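Local coordinates for protein 2-oxoadipate dioxygenase/decarboxylase (Pseudomonas putida, PDB 6W1G) that catalyses the iron(II)- and oxygen-dependent decarboxylation and hydroxylation of 2-oxoadipate to D-2-hydroxyglutarate, a step of D-lysine breakdown, at residues Gln15-Met20 / Gln67-Ala72; Leu22-Glu27 / Asn225-Arg230. All coordinates share one frame; numbering follows the deposited sequence.

Contact 1: residues Gln15-Met20 / Gln67-Ala72. With NI (nickel (II) ion), chain B.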
loop_
_atom_site.group_PDB
_atom_site.type_symbol
_atom_site.label_atom_id
_atom_site.label_comp_id
_atom_site.label_asym_id
_atom_site.label_seq_id
_atom_site.Cartn_x
_atom_site.Cartn_y
_atom_site.Cartn_z
ATOM N N GLN A 15 8.292 1.762 14.295
ATOM C CA GLN A 15 7.988 0.960 15.477
ATOM C C GLN A 15 6.579 0.379 15.426
ATOM O O GLN A 15 6.345 -0.786 15.808
ATOM C CB GLN A 15 8.164 1.816 16.719
ATOM C CG GLN A 15 9.613 2.071 17.064
ATOM C CD GLN A 15 9.790 3.071 18.167
ATOM O OE1 GLN A 15 8.835 3.702 18.609
ATOM N NE2 GLN A 15 11.021 3.238 18.604
ATOM N N PHE A 16 5.623 1.171 14.954
ATOM C CA PHE A 16 4.251 0.705 14.837
ATOM C C PHE A 16 4.137 -0.412 13.816
ATOM O O PHE A 16 3.485 -1.436 14.072
ATOM C CB PHE A 16 3.339 1.880 14.460
ATOM C CG PHE A 16 1.894 1.518 14.302
ATOM C CD1 PHE A 16 1.074 1.346 15.403
ATOM C CD2 PHE A 16 1.344 1.340 13.059
ATOM C CE1 PHE A 16 -0.274 0.999 15.257
ATOM C CE2 PHE A 16 0.015 0.987 12.926
ATOM C CZ PHE A 16 -0.788 0.809 14.023
ATOM N N SER A 17 4.777 -0.252 12.651
ATOM C CA SER A 17 4.745 -1.297 11.634
ATOM C C SER A 17 5.310 -2.589 12.209
ATOM O O SER A 17 4.779 -3.690 12.004
ATOM C CB SER A 17 5.545 -0.848 10.444
ATOM O OG SER A 17 5.573 -1.867 9.470
ATOM N N ALA A 18 6.451 -2.497 12.907
ATOM C CA ALA A 18 7.059 -3.698 13.474
ATOM C C ALA A 18 6.180 -4.347 14.528
ATOM O O ALA A 18 6.052 -5.589 14.579
ATOM C CB ALA A 18 8.423 -3.363 14.090
ATOM N N ALA A 19 5.542 -3.527 15.378
ATOM C CA ALA A 19 4.650 -4.081 16.405
ATOM C C ALA A 19 3.418 -4.710 15.774
ATOM O O ALA A 19 2.933 -5.748 16.254
ATOM C CB ALA A 19 4.265 -2.993 17.411
ATOM N N MET A 20 2.875 -4.093 14.731
ATOM C CA MET A 20 1.740 -4.675 14.019
ATOM C C MET A 20 2.121 -6.022 13.428
ATOM O O MET A 20 1.336 -6.970 13.478
ATOM C CB MET A 20 1.239 -3.726 12.923
ATOM C CG MET A 20 0.475 -2.473 13.390
ATOM S SD MET A 20 -1.270 -2.735 13.733
ATOM C CE MET A 20 -1.987 -2.671 12.102
ATOM N N GLN A 67 11.615 -4.751 6.077
ATOM C CA GLN A 67 10.483 -4.458 6.949
ATOM C C GLN A 67 9.295 -3.848 6.225
ATOM O O GLN A 67 8.308 -3.503 6.874
ATOM C CB GLN A 67 10.929 -3.587 8.128
ATOM C CG GLN A 67 11.956 -4.301 9.023
ATOM C CD GLN A 67 11.331 -5.499 9.728
ATOM O OE1 GLN A 67 10.339 -5.355 10.434
ATOM N NE2 GLN A 67 11.889 -6.678 9.516
ATOM N N GLU A 68 9.369 -3.696 4.928
ATOM C CA GLU A 68 8.364 -2.971 4.166
ATOM C C GLU A 68 7.044 -3.735 4.112
ATOM O O GLU A 68 6.995 -4.891 3.680
ATOM C CB GLU A 68 8.885 -2.681 2.763
ATOM C CG GLU A 68 7.839 -2.026 1.884
ATOM C CD GLU A 68 8.397 -1.269 0.694
ATOM O OE1 GLU A 68 9.646 -1.202 0.499
ATOM O OE2 GLU A 68 7.541 -0.742 -0.083
ATOM N N ARG A 69 5.967 -3.077 4.536
ATOM C CA ARG A 69 4.662 -3.694 4.591
ATOM C C ARG A 69 3.576 -2.668 4.325
ATOM O O ARG A 69 3.784 -1.458 4.423
ATOM C CB ARG A 69 4.361 -4.272 5.986
ATOM C CG ARG A 69 5.209 -5.416 6.433
ATOM C CD ARG A 69 5.082 -5.659 7.917
ATOM N NE ARG A 69 5.823 -4.718 8.723
ATOM C CZ ARG A 69 7.037 -4.930 9.196
ATOM N NH1 ARG A 69 7.687 -6.076 8.924
ATOM N NH2 ARG A 69 7.575 -3.925 9.891
ATOM N N HIS A 70 2.383 -3.183 4.009
ATOM C CA HIS A 70 1.169 -2.385 4.125
ATOM C C HIS A 70 0.136 -3.155 4.940
ATOM O O HIS A 70 0.106 -4.384 4.903
ATOM C CB HIS A 70 0.530 -1.878 2.813
ATOM C CG HIS A 70 -0.265 -2.850 2.012
ATOM N ND1 HIS A 70 0.241 -3.503 0.903
ATOM C CD2 HIS A 70 -1.565 -3.223 2.109
ATOM C CE1 HIS A 70 -0.712 -4.258 0.379
ATOM N NE2 HIS A 70 -1.812 -4.117 1.085
ATOM N N GLY A 71 -0.704 -2.445 5.668
ATOM C CA GLY A 71 -1.880 -3.029 6.269
ATOM C C GLY A 71 -3.118 -2.554 5.556
ATOM O O GLY A 71 -3.089 -1.568 4.819
ATOM N N ALA A 72 -4.218 -3.269 5.778
ATOM C CA ALA A 72 -5.515 -2.883 5.260
ATOM C C ALA A 72 -6.536 -3.069 6.374
ATOM O O ALA A 72 -6.540 -4.113 7.042
ATOM C CB ALA A 72 -5.901 -3.776 4.074
HETATM NI NI NI B . -3.568 -4.961 0.293
HETATM O O HOH W 1 6.753 -1.160 7.048
HETATM O O HOH W 2 -4.902 -3.298 0.602
HETATM O O HOH W 3 -3.282 -3.895 -1.423
HETATM O O HOH W 4 -5.291 -5.461 -1.117
#
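Ser17 OG is gripped by two nitrogens of one guanidinium group: Arg69 NH2 donates to it over 2.9 Å and Arg69 NE over 3.0 Å, side-on, with both N-H groups equally bent (149°). The hydroxyl oxygen lies almost in the guanidinium plane, at its edge. Ser17 presents it to the strand because OG stands anti to the backbone N (chi1 178°), while the Arg69 chain, bent at chi3 (-77°), brings NE and NH2 up to the hydroxyl. The end of the same guanidinium is used as well. Arg69 NH1 and NH2 both donate to Gln67 OE1, NH1 at 3.1 Å; these donors come from one face of the amide, well above its plane. Gln67 O sits over the centre of the guanidinium, 3.0 Å above it, so the group is bounded at two edges and on one face, which fixes its rotation. A water ties the turn to the helix: it lies 2.8 Å from Ser17 OG, donates to Gln67 O, and accepts a weak bond from Arg69 N. Ser17 CB lies 3.7 Å from Arg69 NH2 and Ala18 borders the group; the contact is chiefly polar.

Strand residues alternate in direction, and as Arg69 faces helix 9-27 its neighbour His70 faces the other way, giving NE2 to the nickel ion at 2.1 Å. Glu296 accepts a hydrogen bond from His70 ND1 and orients that ring. The arrangement is a helix-on-sheet contact joined by a buried arginine, on the back of a metal-binding strand in a glyoxalase-clan enzyme whose natural cofactor is iron(II).

Contact 2: residues Leu22-Glu27 / Asn225-Arg230. With NI (nickel (II) ion), chain B.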
loop_
_atom_site.group_PDB
_atom_site.type_symbol
_atom_site.label_atom_id
_atom_site.label_comp_id
_atom_site.label_asym_id
_atom_site.label_seq_id
_atom_site.Cartn_x
_atom_site.Cartn_y
_atom_site.Cartn_z
ATOM N N LEU A 22 4.462 -8.158 14.415
ATOM C CA LEU A 22 4.572 -9.176 15.451
ATOM C C LEU A 22 3.198 -9.602 15.962
ATOM O O LEU A 22 2.959 -10.786 16.215
ATOM C CB LEU A 22 5.431 -8.636 16.589
ATOM C CG LEU A 22 6.891 -8.574 16.121
ATOM C CD1 LEU A 22 7.716 -8.235 17.335
ATOM C CD2 LEU A 22 7.489 -9.800 15.417
ATOM N N MET A 23 2.288 -8.650 16.156
ATOM C CA MET A 23 0.955 -8.990 16.638
ATOM C C MET A 23 0.228 -9.871 15.632
ATOM O O MET A 23 -0.370 -10.901 15.997
ATOM C CB MET A 23 0.146 -7.708 16.869
ATOM C CG MET A 23 -1.302 -7.961 17.231
ATOM S SD MET A 23 -2.262 -6.486 17.587
ATOM C CE MET A 23 -2.574 -5.919 15.918
ATOM N N TYR A 24 0.273 -9.490 14.359
ATOM C CA TYR A 24 -0.408 -10.233 13.317
ATOM C C TYR A 24 0.174 -11.639 13.181
ATOM O O TYR A 24 -0.565 -12.602 12.971
ATOM C CB TYR A 24 -0.367 -9.430 12.004
ATOM C CG TYR A 24 -1.162 -10.035 10.883
ATOM C CD1 TYR A 24 -2.557 -10.115 10.937
ATOM C CD2 TYR A 24 -0.533 -10.534 9.781
ATOM C CE1 TYR A 24 -3.271 -10.660 9.904
ATOM C CE2 TYR A 24 -1.249 -11.117 8.757
ATOM C CZ TYR A 24 -2.613 -11.174 8.819
ATOM O OH TYR A 24 -3.302 -11.728 7.787
ATOM N N LYS A 25 1.487 -11.759 13.301
ATOM C CA LYS A 25 2.115 -13.074 13.206
ATOM C C LYS A 25 1.619 -13.988 14.316
ATOM O O LYS A 25 1.416 -15.171 14.082
ATOM C CB LYS A 25 3.619 -12.902 13.242
ATOM C CG LYS A 25 4.369 -14.215 13.101
ATOM C CD LYS A 25 5.871 -14.001 13.075
ATOM C CE LYS A 25 6.598 -15.324 13.264
ATOM N NZ LYS A 25 8.072 -15.265 13.037
ATOM N N GLN A 26 1.420 -13.468 15.519
ATOM C CA GLN A 26 0.860 -14.256 16.608
ATOM C C GLN A 26 -0.577 -14.678 16.289
ATOM O O GLN A 26 -0.974 -15.813 16.572
ATOM C CB GLN A 26 0.972 -13.434 17.892
ATOM C CG GLN A 26 0.217 -14.025 19.064
ATOM C CD GLN A 26 -1.243 -13.542 19.155
ATOM O OE1 GLN A 26 -2.170 -14.347 19.268
ATOM N NE2 GLN A 26 -1.443 -12.212 19.100
ATOM N N GLU A 27 -1.348 -13.792 15.720
ATOM C CA GLU A 27 -2.732 -14.094 15.375
ATOM C C GLU A 27 -2.838 -15.068 14.210
ATOM O O GLU A 27 -3.773 -15.879 14.163
ATOM C CB GLU A 27 -3.483 -12.809 15.020
ATOM C CG GLU A 27 -3.678 -11.849 16.185
ATOM C CD GLU A 27 -4.491 -10.609 15.828
ATOM O OE1 GLU A 27 -4.856 -10.438 14.652
ATOM O OE2 GLU A 27 -4.801 -9.818 16.754
ATOM N N ASN A 225 -7.264 -6.627 8.057
ATOM C CA ASN A 225 -7.799 -7.405 6.951
ATOM C C ASN A 225 -6.701 -8.165 6.232
ATOM O O ASN A 225 -6.908 -9.313 5.784
ATOM C CB ASN A 225 -8.457 -6.462 5.952
ATOM C CG ASN A 225 -9.090 -7.179 4.805
ATOM O OD1 ASN A 225 -8.613 -7.064 3.680
ATOM N ND2 ASN A 225 -10.166 -7.907 5.052
ATOM N N HIS A 226 -5.544 -7.546 6.116
ATOM C CA HIS A 226 -4.319 -8.254 5.746
ATOM C C HIS A 226 -3.155 -7.327 6.079
ATOM O O HIS A 226 -3.303 -6.109 6.231
ATOM C CB HIS A 226 -4.304 -8.726 4.296
ATOM C CG HIS A 226 -4.524 -7.644 3.306
ATOM N ND1 HIS A 226 -5.756 -7.380 2.756
ATOM C CD2 HIS A 226 -3.681 -6.737 2.749
ATOM C CE1 HIS A 226 -5.666 -6.382 1.896
ATOM N NE2 HIS A 226 -4.408 -5.971 1.865
ATOM N N LEU A 227 -1.989 -7.947 6.195
ATOM C CA LEU A 227 -0.710 -7.274 6.312
ATOM C C LEU A 227 0.195 -7.885 5.254
ATOM O O LEU A 227 0.434 -9.096 5.293
ATOM C CB LEU A 227 -0.159 -7.534 7.690
ATOM C CG LEU A 227 0.803 -6.648 8.289
ATOM C CD1 LEU A 227 0.757 -5.252 8.161
ATOM C CD2 LEU A 227 1.316 -7.072 9.588
ATOM N N THR A 228 0.677 -7.056 4.338
ATOM C CA THR A 228 1.303 -7.525 3.096
ATOM C C THR A 228 2.766 -7.144 3.084
ATOM O O THR A 228 3.089 -5.939 3.096
ATOM C CB THR A 228 0.605 -6.878 1.897
ATOM O OG1 THR A 228 -0.772 -7.229 1.983
ATOM C CG2 THR A 228 1.216 -7.352 0.603
ATOM N N PRO A 229 3.657 -8.135 3.047
ATOM C CA PRO A 229 5.081 -7.855 2.863
ATOM C C PRO A 229 5.392 -7.650 1.395
ATOM O O PRO A 229 4.624 -8.020 0.508
ATOM C CB PRO A 229 5.769 -9.114 3.393
ATOM C CG PRO A 229 4.811 -10.189 3.117
ATOM C CD PRO A 229 3.412 -9.595 3.182
ATOM N N ARG A 230 6.562 -7.070 1.149
ATOM C CA ARG A 230 7.047 -6.774 -0.185
ATOM C C ARG A 230 8.094 -7.795 -0.624
ATOM O O ARG A 230 9.113 -7.988 0.044
ATOM C CB ARG A 230 7.670 -5.373 -0.242
ATOM C CG ARG A 230 8.244 -5.039 -1.597
ATOM C CD ARG A 230 8.868 -3.651 -1.615
ATOM N NE ARG A 230 9.511 -3.405 -2.878
ATOM C CZ ARG A 230 10.266 -2.345 -3.176
ATOM N NH1 ARG A 230 10.495 -1.398 -2.266
ATOM N NH2 ARG A 230 10.798 -2.228 -4.374
HETATM NI NI NI B . -3.568 -4.961 0.293
HETATM O O HOH W 5 -5.857 -11.511 7.447
HETATM O O HOH W 6 -2.323 -10.787 5.547
HETATM O O HOH W 2 -4.902 -3.298 0.602
HETATM O O HOH W 3 -3.282 -3.895 -1.423
HETATM O O HOH W 4 -5.291 -5.461 -1.117
#
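Tyr24 and Leu227 run alongside each other, each side chain pointing toward the other's backbone, and the close-packed part of the contact lies along the CD2 side of the tyrosine ring. Leu227 CB comes within 3.7 Å of Tyr24 CD2 and makes an off-centre CH-pi contact, 4.1 Å from the ring centroid and 30° off the normal. Farther back, Leu227 CD2 rests 3.8 Å from Tyr24 CB, so the leucine follows the root of the tyrosine as well as its ring. Tyr24 reaches the strand because its CG is anti to the backbone N (chi1 -174°), which carries the ring from the helix to the strand.

Toward the hydroxyl the fit is looser and water takes over. Tyr24 OH stays 4.2 Å from His226 CA, and two waters, each 2.6 Å from OH, link it to the strand backbone. One donates to Asn225 O; the other accepts from Leu227 N at 2.9 Å. The phenol thus reaches two backbone polar groups indirectly, through ordered waters. Tyr31, from helix 29-48, meets the Tyr24 ring edge-to-face and also touches Leu227, extending the apolar side.

His226 points away from the helix and binds the nickel ion through NE2 at 2.0 Å, while its ND1 makes a weak bond to Asn225 OD1. Two residues on, and likewise directed away from the helix, Thr228 has its OG1 hydrogen-bonded to Glu294, the carboxylate ligand. The helix thus packs behind the edge strand of a two-histidine, one-carboxylate facial triad, here holding nickel, of the kind known from non-haem iron(II) oxygenases.

In the fold
Helix 9-27 serves both contacts: contact 1 uses its middle and contact 2 its C-terminal end, their centres about 8 Å apart. Their partners, strands 69-75 and 226-229, run antiparallel side by side in the five-stranded mixed sheet, with 226-229 outermost. Along the chain the segments alternate: both helical pieces come first, then 67-72, then 225-230. The helix therefore spans a strand pair assembled from distant parts of the sequence, an example of how successive turns of one helix can pack on neighbouring strands. On the other side of that pair the two histidines, with Glu294 of strand 288-298, converge on one metal ion, where 2-oxoadipate also binds.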